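Local structure of acetyltransferase (Brucella abortus str. 2308 A, 4ZBG) at residues A[89-94]-A[102-107]. The protein binds acetyl coenzyme A and, as a GNAT-family acetyltransferase, probably transfers its acetyl group to an amine of an acceptor substrate. Numbering follows the deposited sequence.
Sequences VSVLPA and GKLIRE. With ACO (acetyl coenzyme *a), chain B.
Val89 meets Ile105 with one methyl: its CG2 lies 4.3 Å from Ile105 CG1, an apolar touch with no hydrogen bond across the two segments. CG2 stands anti to the backbone N, and CG1 takes the place between N and the carbonyl carbon (chi1 55°). This turns Val89 CG1 to the thioester oxygen O of acetyl-CoA at 3.4 Å, while CG2 lies between Ile105 and the CEP methyl of the cofactor. The backbone of Val89 grips the cofactor twice. Its N donates to the thioester O over 3.2 Å in a bent bond (142°), and its O accepts from N4P at 2.8 Å, almost straight at 164°. Ser90 points away from segment 102-107, and its side chain touches Thr26, Ala29 and Phe30 of helix 19-30. At Val91, N donates to the pantetheine carbonyl O9P at 3.0 Å, again nearly straight, so the strand pairs with the pantetheine arm much as with another strand. Val91 CG2 comes only to 4.5 Å from Leu104 CD1, a loose apolar approach. The same Val91 CG2 is nearer the diphosphate oxygen O4A of acetyl-CoA, at 3.5 Å. Gly102 N donates to the diphosphate O2A (3.0 Å), while Gly97, Gly99 and Gly101 also give backbone N-H groups to the cofactor, as in the pyrophosphate-binding loop of GNAT enzymes. Strand 83-91 and helix 100-114 belong to a beta-alpha-beta unit completed by strand 119-122, parallel to 83-91. Ile69 of strand 64-76, which runs antiparallel to 83-91, touches Val89, Leu104 and Ile105, and Ile11 of strand 10-13 packs on Leu104.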
loop_
_atom_site.group_PDB
_atom_site.type_symbol
_atom_site.label_atom_id
_atom_site.label_comp_id
_atom_site.label_asym_id
_atom_site.label_seq_id
_atom_site.Cartn_x
_atom_site.Cartn_y
_atom_site.Cartn_z
ATOM N N VAL A 89 -0.909 -4.224 0.427
ATOM C CA VAL A 89 -1.954 -4.188 -0.587
ATOM C C VAL A 89 -2.650 -5.542 -0.520
ATOM O O VAL A 89 -1.985 -6.579 -0.399
ATOM C CB VAL A 89 -1.396 -3.848 -1.998
ATOM C CG1 VAL A 89 -0.285 -4.803 -2.428
ATOM C CG2 VAL A 89 -2.526 -3.814 -3.022
ATOM N N SER A 90 -3.979 -5.524 -0.589
ATOM C CA SER A 90 -4.792 -6.707 -0.330
ATOM C C SER A 90 -5.988 -6.714 -1.250
ATOM O O SER A 90 -6.649 -5.694 -1.400
ATOM C CB SER A 90 -5.343 -6.671 1.105
ATOM O OG SER A 90 -4.320 -6.497 2.062
ATOM N N VAL A 91 -6.286 -7.864 -1.836
ATOM C CA VAL A 91 -7.501 -8.031 -2.632
ATOM C C VAL A 91 -8.188 -9.297 -2.143
ATOM O O VAL A 91 -7.519 -10.286 -1.858
ATOM C CB VAL A 91 -7.186 -8.087 -4.149
ATOM C CG1 VAL A 91 -8.424 -8.481 -4.974
ATOM C CG2 VAL A 91 -6.628 -6.747 -4.620
ATOM N N LEU A 92 -9.518 -9.271 -2.033
ATOM C CA LEU A 92 -10.255 -10.468 -1.638
ATOM C C LEU A 92 -9.806 -11.635 -2.499
ATOM O O LEU A 92 -9.765 -11.510 -3.722
ATOM C CB LEU A 92 -11.750 -10.261 -1.853
ATOM C CG LEU A 92 -12.488 -9.424 -0.814
ATOM C CD1 LEU A 92 -13.938 -9.240 -1.233
ATOM C CD2 LEU A 92 -12.410 -10.072 0.562
ATOM N N PRO A 93 -9.481 -12.774 -1.866
ATOM C CA PRO A 93 -8.985 -13.911 -2.643
ATOM C C PRO A 93 -9.819 -14.245 -3.885
ATOM O O PRO A 93 -9.251 -14.471 -4.958
ATOM C CB PRO A 93 -8.998 -15.042 -1.618
ATOM C CG PRO A 93 -8.576 -14.330 -0.358
ATOM C CD PRO A 93 -9.291 -12.986 -0.417
ATOM N N ALA A 94 -11.143 -14.262 -3.756
ATOM C CA ALA A 94 -12.002 -14.622 -4.874
ATOM C C ALA A 94 -11.898 -13.670 -6.060
ATOM O O ALA A 94 -12.181 -14.065 -7.192
ATOM C CB ALA A 94 -13.436 -14.715 -4.414
ATOM N N GLY A 102 -3.494 -4.220 -9.402
ATOM C CA GLY A 102 -2.759 -3.346 -10.294
ATOM C C GLY A 102 -3.394 -1.974 -10.394
ATOM O O GLY A 102 -2.698 -0.964 -10.455
ATOM N N LYS A 103 -4.721 -1.925 -10.437
ATOM C CA LYS A 103 -5.415 -0.639 -10.486
ATOM C C LYS A 103 -5.206 0.166 -9.203
ATOM O O LYS A 103 -4.983 1.375 -9.264
ATOM C CB LYS A 103 -6.906 -0.810 -10.808
ATOM C CG LYS A 103 -7.145 -1.220 -12.240
ATOM C CD LYS A 103 -8.605 -1.576 -12.469
ATOM C CE LYS A 103 -8.835 -2.089 -13.884
ATOM N NZ LYS A 103 -10.125 -2.818 -13.979
ATOM N N LEU A 104 -5.279 -0.499 -8.050
ATOM C CA LEU A 104 -5.033 0.167 -6.770
ATOM C C LEU A 104 -3.619 0.722 -6.698
ATOM O O LEU A 104 -3.399 1.845 -6.239
ATOM C CB LEU A 104 -5.257 -0.807 -5.614
ATOM C CG LEU A 104 -6.724 -1.062 -5.286
ATOM C CD1 LEU A 104 -6.844 -2.270 -4.379
ATOM C CD2 LEU A 104 -7.334 0.171 -4.624
ATOM N N ILE A 105 -2.654 -0.076 -7.137
ATOM C CA ILE A 105 -1.256 0.339 -7.086
ATOM C C ILE A 105 -1.015 1.530 -8.007
ATOM O O ILE A 105 -0.421 2.527 -7.597
ATOM C CB ILE A 105 -0.306 -0.834 -7.392
ATOM C CG1 ILE A 105 -0.404 -1.894 -6.289
ATOM C CG2 ILE A 105 1.117 -0.325 -7.576
ATOM C CD1 ILE A 105 0.162 -3.239 -6.688
ATOM N N ARG A 106 -1.480 1.441 -9.252
ATOM C CA ARG A 106 -1.261 2.534 -10.195
ATOM C C ARG A 106 -1.923 3.821 -9.710
ATOM O O ARG A 106 -1.337 4.902 -9.799
ATOM C CB ARG A 106 -1.747 2.161 -11.597
ATOM C CG ARG A 106 -0.859 1.148 -12.295
ATOM C CD ARG A 106 -1.164 1.044 -13.775
ATOM N NE ARG A 106 -0.384 -0.023 -14.399
ATOM C CZ ARG A 106 -0.736 -1.301 -14.378
ATOM N NH1 ARG A 106 -1.843 -1.668 -13.751
ATOM N NH2 ARG A 106 0.020 -2.217 -14.971
ATOM N N GLU A 107 -3.140 3.711 -9.193
ATOM C CA GLU A 107 -3.828 4.894 -8.718
ATOM C C GLU A 107 -3.143 5.490 -7.478
ATOM O O GLU A 107 -2.993 6.712 -7.366
ATOM C CB GLU A 107 -5.308 4.595 -8.484
ATOM C CG GLU A 107 -6.100 5.797 -8.033
ATOM C CD GLU A 107 -6.045 6.963 -8.999
ATOM O OE1 GLU A 107 -5.873 6.766 -10.230
ATOM O OE2 GLU A 107 -6.197 8.096 -8.509
HETATM N N1A ACO B . -5.556 -11.868 -17.634
HETATM C C2A ACO B . -4.442 -12.531 -17.346
HETATM N N3A ACO B . -3.775 -12.321 -16.224
HETATM C C4A ACO B . -4.212 -11.417 -15.340
HETATM C C5A ACO B . -5.360 -10.707 -15.600
HETATM C C6A ACO B . -6.039 -10.965 -16.800
HETATM N N6A ACO B . -7.256 -10.248 -17.121
HETATM N N7A ACO B . -5.571 -9.878 -14.570
HETATM C C8A ACO B . -4.583 -10.067 -13.709
HETATM N N9A ACO B . -3.748 -10.993 -14.149
HETATM C C1B ACO B . -2.538 -11.471 -13.481
HETATM C C2B ACO B . -1.581 -10.550 -13.325
HETATM O O2B ACO B . -0.748 -10.378 -14.493
HETATM C C3B ACO B . -0.697 -11.126 -12.033
HETATM O O3B ACO B . 0.127 -12.245 -12.455
HETATM P P3B ACO B . 1.724 -12.099 -12.829
HETATM O O7A ACO B . 2.185 -13.500 -13.152
HETATM O O8A ACO B . 2.453 -11.535 -11.633
HETATM O O9A ACO B . 1.826 -11.174 -14.022
HETATM C C4B ACO B . -1.627 -11.540 -11.168
HETATM O O4B ACO B . -2.927 -11.813 -12.016
HETATM C C5B ACO B . -2.070 -10.541 -10.084
HETATM O O5B ACO B . -2.236 -9.266 -10.654
HETATM P P1A ACO B . -3.511 -8.312 -10.274
HETATM O O1A ACO B . -4.810 -8.901 -10.734
HETATM O O2A ACO B . -3.164 -6.930 -10.752
HETATM O O3A ACO B . -3.470 -8.239 -8.661
HETATM P P2A ACO B . -4.536 -8.860 -7.620
HETATM O O4A ACO B . -5.832 -8.116 -7.693
HETATM O O5A ACO B . -4.581 -10.358 -7.726
HETATM O O6A ACO B . -3.819 -8.404 -6.241
HETATM C CBP ACO B . -2.295 -8.967 -4.491
HETATM C CCP ACO B . -2.473 -8.744 -5.995
HETATM C CDP ACO B . -0.815 -9.229 -4.223
HETATM C CEP ACO B . -2.762 -7.708 -3.769
HETATM C CAP ACO B . -3.145 -10.167 -4.071
HETATM O OAP ACO B . -2.591 -11.326 -4.644
HETATM C C9P ACO B . -3.243 -10.365 -2.557
HETATM O O9P ACO B . -4.008 -9.756 -1.870
HETATM N N8P ACO B . -2.359 -11.355 -2.014
HETATM C C7P ACO B . -2.346 -11.674 -0.604
HETATM C C6P ACO B . -1.773 -10.533 0.222
HETATM C C5P ACO B . -0.396 -10.136 -0.268
HETATM O O5P ACO B . 0.488 -10.926 -0.388
HETATM N N4P ACO B . -0.205 -8.750 -0.581
HETATM C C3P ACO B . 1.082 -8.286 -1.055
HETATM C C2P ACO B . 2.057 -8.119 0.104
HETATM S S1P ACO B . 3.559 -7.306 -0.505
HETATM C C ACO B . 3.150 -5.553 -0.487
HETATM O O ACO B . 2.128 -5.175 -0.008
HETATM C CH3 ACO B . 4.160 -4.607 -1.114
#